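Long-range contacts in 177aa long hypothetical protein (Pyrococcus horikoshii, PDB 2CQZ), which probably removes the phosphate from 2'-deoxyribonucleoside 5'-phosphates as a metal-dependent homodimeric 5'-deoxynucleotidase of the HD-domain family: residues A48-K53 / K163-I168; E119-R124 / K157-S162. All blocks are in the same frame, centred on the assembly; numbering follows the deposited sequence.

Contact 1: residues A48-K53 / K163-I168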
# COMPACT_ATOMS: atom_id res chain seq x y z
N ALA A 48 -24.21 -14.28 20.22
CA ALA A 48 -25.59 -14.10 20.66
C ALA A 48 -26.39 -15.38 20.46
O ALA A 48 -27.18 -15.75 21.32
CB ALA A 48 -26.23 -12.95 19.89
N ASP A 49 -26.19 -16.05 19.33
CA ASP A 49 -26.89 -17.30 19.04
C ASP A 49 -26.44 -18.39 20.02
O ASP A 49 -27.27 -19.16 20.52
CB ASP A 49 -26.63 -17.75 17.60
CG ASP A 49 -27.27 -16.82 16.57
OD1 ASP A 49 -26.99 -16.97 15.35
OD2 ASP A 49 -28.08 -15.95 16.97
N VAL A 50 -25.14 -18.47 20.30
CA VAL A 50 -24.64 -19.47 21.23
C VAL A 50 -25.31 -19.23 22.58
O VAL A 50 -25.81 -20.17 23.20
CB VAL A 50 -23.12 -19.38 21.40
CG1 VAL A 50 -22.66 -20.29 22.52
CG2 VAL A 50 -22.44 -19.78 20.11
N LEU A 51 -25.31 -17.97 23.02
CA LEU A 51 -25.93 -17.60 24.29
C LEU A 51 -27.41 -17.95 24.29
O LEU A 51 -27.94 -18.38 25.31
CB LEU A 51 -25.74 -16.09 24.56
CG LEU A 51 -24.30 -15.64 24.84
CD1 LEU A 51 -24.25 -14.14 25.07
CD2 LEU A 51 -23.77 -16.38 26.07
N GLU A 52 -28.08 -17.79 23.15
CA GLU A 52 -29.50 -18.13 23.07
C GLU A 52 -29.71 -19.62 23.32
O GLU A 52 -30.58 -20.01 24.09
CB GLU A 52 -30.11 -17.80 21.69
CG GLU A 52 -30.07 -16.32 21.28
CD GLU A 52 -30.88 -16.06 20.00
OE1 GLU A 52 -31.06 -17.02 19.20
OE2 GLU A 52 -31.32 -14.91 19.79
N LYS A 53 -28.93 -20.48 22.66
CA LYS A 53 -29.11 -21.92 22.88
C LYS A 53 -28.64 -22.34 24.27
O LYS A 53 -28.80 -23.51 24.64
CB LYS A 53 -28.29 -22.79 21.93
CG LYS A 53 -28.16 -22.38 20.47
CD LYS A 53 -27.27 -23.45 19.76
CE LYS A 53 -26.77 -22.97 18.40
NZ LYS A 53 -25.44 -22.26 18.49
N LYS A 163 -18.78 -16.57 31.60
CA LYS A 163 -19.15 -17.82 32.25
C LYS A 163 -19.83 -18.78 31.26
O LYS A 163 -19.61 -19.99 31.30
CB LYS A 163 -20.07 -17.49 33.43
CG LYS A 163 -21.27 -18.42 33.58
CD LYS A 163 -22.28 -17.91 34.61
CE LYS A 163 -23.48 -18.86 34.70
NZ LYS A 163 -24.47 -18.50 35.75
N TYR A 164 -20.65 -18.23 30.36
CA TYR A 164 -21.37 -19.02 29.36
C TYR A 164 -20.53 -19.33 28.12
O TYR A 164 -20.99 -20.06 27.23
CB TYR A 164 -22.62 -18.28 28.91
CG TYR A 164 -23.62 -18.00 30.00
CD1 TYR A 164 -24.59 -18.94 30.34
CD2 TYR A 164 -23.60 -16.78 30.67
CE1 TYR A 164 -25.54 -18.66 31.33
CE2 TYR A 164 -24.54 -16.48 31.66
CZ TYR A 164 -25.51 -17.43 31.99
OH TYR A 164 -26.46 -17.12 32.94
N LEU A 165 -19.30 -18.80 28.06
CA LEU A 165 -18.43 -18.98 26.89
C LEU A 165 -17.06 -19.58 27.14
O LEU A 165 -16.17 -19.48 26.28
CB LEU A 165 -18.24 -17.64 26.20
CG LEU A 165 -19.50 -16.83 25.92
CD1 LEU A 165 -19.09 -15.44 25.52
CD2 LEU A 165 -20.32 -17.51 24.84
N GLU A 166 -16.86 -20.18 28.30
CA GLU A 166 -15.57 -20.78 28.65
C GLU A 166 -14.94 -21.66 27.54
O GLU A 166 -13.77 -21.48 27.15
CB GLU A 166 -15.75 -21.60 29.93
CG GLU A 166 -14.72 -22.70 30.13
CD GLU A 166 -15.12 -23.68 31.23
OE1 GLU A 166 -16.31 -23.68 31.62
OE2 GLU A 166 -14.25 -24.47 31.68
N ASP A 167 -15.72 -22.62 27.05
CA ASP A 167 -15.25 -23.52 26.01
C ASP A 167 -14.63 -22.76 24.84
O ASP A 167 -13.56 -23.12 24.34
CB ASP A 167 -16.40 -24.39 25.51
CG ASP A 167 -17.53 -23.56 24.89
OD1 ASP A 167 -17.85 -22.49 25.45
OD2 ASP A 167 -18.11 -23.99 23.87
N ILE A 168 -15.32 -21.72 24.41
CA ILE A 168 -14.85 -20.91 23.29
C ILE A 168 -13.56 -20.15 23.62
O ILE A 168 -12.62 -20.12 22.82
CB ILE A 168 -15.94 -19.91 22.88
CG1 ILE A 168 -17.20 -20.67 22.45
CG2 ILE A 168 -15.42 -19.01 21.77
CD1 ILE A 168 -18.39 -19.79 22.19
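Leu51 reaches out from the last turns of helix 33-53 to the chain where it turns into helix 166-173, and its CD2 methyl does the touching. That methyl lies 3.6 Å from CB of Tyr164 and 3.8 Å from CD2 of Leu165, and its side chain crosses both at about a right angle. Chi1 of -68° sets CG beside the backbone N; with CD1 anti to CA (chi2 179°), the other branch, CD2, is turned to Tyr164 and Leu165. A forked chain suits the place, since CD1 packs on Leu122 and Leu161. Val50, one residue earlier, faces the partner directly; its CG1 is 4.3 Å from CD2 of Leu165 and 4.3 Å from CD1 of Ile168, a looser fit than that of Leu51. CD2 of Leu165, the N-cap residue of helix 166-173, thus meets both residues. The contact itself is wholly apolar, while beside it Arg54 bonds to the carbonyl of Tyr164 and forms a salt bridge with Asp167. Ile168 also packs on Ile5 of a neighbouring subunit, which the edge of the contact therefore reaches. The contact joins the end of helix 33-53 to the start of helix 166-173 within the all-helical HD domain.

Contact 2: residues E119-R124 / K157-S162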
# COMPACT_ATOMS: atom_id res chain seq x y z
N GLU A 119 -25.90 -7.41 27.09
CA GLU A 119 -25.56 -6.92 25.77
C GLU A 119 -24.23 -6.19 25.79
O GLU A 119 -23.36 -6.44 24.94
CB GLU A 119 -26.65 -5.99 25.24
CG GLU A 119 -28.02 -6.63 25.08
CD GLU A 119 -28.63 -7.04 26.40
OE1 GLU A 119 -28.44 -6.30 27.40
OE2 GLU A 119 -29.31 -8.09 26.45
N ALA A 120 -24.07 -5.28 26.76
CA ALA A 120 -22.84 -4.49 26.88
C ALA A 120 -21.60 -5.34 27.05
O ALA A 120 -20.53 -5.02 26.54
CB ALA A 120 -22.95 -3.50 28.04
N GLN A 121 -21.74 -6.44 27.79
CA GLN A 121 -20.60 -7.33 28.02
C GLN A 121 -20.32 -8.15 26.78
O GLN A 121 -19.16 -8.41 26.46
CB GLN A 121 -20.87 -8.23 29.22
CG GLN A 121 -20.38 -7.63 30.53
CD GLN A 121 -20.82 -8.41 31.75
OE1 GLN A 121 -20.95 -9.64 31.71
NE2 GLN A 121 -21.03 -7.70 32.86
N LEU A 122 -21.38 -8.56 26.09
CA LEU A 122 -21.26 -9.33 24.87
C LEU A 122 -20.45 -8.56 23.82
O LEU A 122 -19.53 -9.10 23.19
CB LEU A 122 -22.65 -9.62 24.31
CG LEU A 122 -22.70 -10.28 22.93
CD1 LEU A 122 -22.00 -11.63 23.00
CD2 LEU A 122 -24.14 -10.44 22.47
N VAL A 123 -20.80 -7.29 23.63
CA VAL A 123 -20.10 -6.49 22.64
C VAL A 123 -18.65 -6.31 23.06
O VAL A 123 -17.75 -6.34 22.22
CB VAL A 123 -20.75 -5.09 22.47
CG1 VAL A 123 -19.97 -4.28 21.45
CG2 VAL A 123 -22.21 -5.24 22.03
N ARG A 124 -18.44 -6.12 24.36
CA ARG A 124 -17.09 -5.93 24.89
C ARG A 124 -16.24 -7.17 24.65
O ARG A 124 -15.04 -7.06 24.35
CB ARG A 124 -17.15 -5.62 26.39
CG ARG A 124 -15.80 -5.36 27.02
CD ARG A 124 -15.26 -4.01 26.61
NE ARG A 124 -16.10 -2.91 27.08
CZ ARG A 124 -15.83 -1.62 26.89
NH1 ARG A 124 -14.73 -1.27 26.24
NH2 ARG A 124 -16.65 -0.69 27.36
N LYS A 157 -12.40 -12.94 30.89
CA LYS A 157 -12.79 -13.82 32.00
C LYS A 157 -13.40 -13.02 33.17
O LYS A 157 -14.27 -13.53 33.89
CB LYS A 157 -11.58 -14.62 32.51
CG LYS A 157 -10.77 -15.34 31.44
CD LYS A 157 -11.39 -16.66 31.05
CE LYS A 157 -10.37 -17.57 30.38
NZ LYS A 157 -11.00 -18.86 29.96
N ARG A 158 -12.95 -11.78 33.35
CA ARG A 158 -13.45 -10.92 34.43
C ARG A 158 -14.90 -10.50 34.25
O ARG A 158 -15.48 -9.87 35.13
CB ARG A 158 -12.60 -9.65 34.51
CG ARG A 158 -11.45 -9.72 35.47
CD ARG A 158 -10.68 -8.40 35.50
NE ARG A 158 -9.78 -8.27 34.35
CZ ARG A 158 -8.95 -7.25 34.15
NH1 ARG A 158 -8.90 -6.25 35.03
NH2 ARG A 158 -8.16 -7.24 33.08
N LEU A 159 -15.48 -10.83 33.10
CA LEU A 159 -16.86 -10.45 32.83
C LEU A 159 -17.80 -11.62 33.11
O LEU A 159 -17.55 -12.74 32.68
CB LEU A 159 -17.00 -9.97 31.38
CG LEU A 159 -16.13 -8.77 30.96
CD1 LEU A 159 -16.34 -8.45 29.48
CD2 LEU A 159 -16.47 -7.56 31.81
N GLU A 160 -18.87 -11.35 33.85
CA GLU A 160 -19.83 -12.39 34.19
C GLU A 160 -20.25 -13.23 33.00
O GLU A 160 -20.19 -14.46 33.05
CB GLU A 160 -21.09 -11.79 34.78
CG GLU A 160 -20.95 -11.22 36.16
CD GLU A 160 -22.26 -10.65 36.63
OE1 GLU A 160 -22.60 -9.51 36.23
OE2 GLU A 160 -22.97 -11.36 37.38
N LEU A 161 -20.70 -12.55 31.96
CA LEU A 161 -21.18 -13.21 30.75
C LEU A 161 -20.25 -14.28 30.18
O LEU A 161 -20.72 -15.23 29.57
CB LEU A 161 -21.47 -12.16 29.67
CG LEU A 161 -22.25 -12.66 28.46
CD1 LEU A 161 -23.60 -13.18 28.92
CD2 LEU A 161 -22.44 -11.53 27.47
N SER A 162 -18.94 -14.13 30.40
CA SER A 162 -17.96 -15.09 29.88
C SER A 162 -18.22 -16.51 30.40
O SER A 162 -17.91 -17.50 29.73
CB SER A 162 -16.54 -14.66 30.23
OG SER A 162 -16.32 -14.72 31.62
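Gln121 projects from helix 118-140 toward the turn at 159-161, its side chain running past those of Leu159 and Leu161 in the opposite direction. The chain is extended beyond CG (chi2 171°), which delivers the amide to the backbone: OE1 accepts from N of Leu161 at 2.9 Å, in a nearly straight bond (N-H...O 167°) with the donor almost in line with the C=O. On the other end of the amide, NE2 donates to the carbonyl of Cys115, so both ends are held and the flip of the group is fixed. The aliphatic part is useful too, with CB 4.0 Å from CB of Leu161 and CG 4.1 Å from CD2 of Leu159. With an alanine here, N of Leu161 and the carbonyl of Cys115 would probably lose their partners and a gap open beside Leu159. Leu122 offers its CB to CD2 of Leu161 at 3.7 Å; the rest of its side chain is buried against helices 33-53 and 60-69, where its branched end meets Thr44, Leu47 and Ala63. Arg124, one turn on from Gln121, lays CG 4.0 Å from CD1 of Leu159, while its guanidinium group turns to Tyr112, bonding to the carbonyl and making a cation-pi contact with the ring. The turn has its own brace: O of Leu159 accepts from both N and OG of Ser162, the hydroxyl at 2.6 Å. A helix glutamine that grips a backbone NH thus pins the 3-10 turn leading to helix 166-173 onto helix 118-140, the HD-domain helix that carries the metal ligand Asp127.

How the contacts relate
Contact 2 is nested along the chain inside the loop that contact 1 closes, and the centres of the two lie 11 Å apart. Residues 157-162 run directly into 163-168, so one continuous piece of chain rests first on helix 118-140 and then on the end of helix 33-53. The two contacts share an apolar seam: CD1 of Leu51 is 4.0 Å from CD1 of Leu122 and 4.0 Å from CD2 of Leu161. Both helices also supply nickel ligands, His36 from helix 33-53 and Asp127 from helix 118-140, with His70 and Asp71 completing the site. In contact 2 the Arg124 side chain comes to about 7 Å from the nickel, without being one of its ligands.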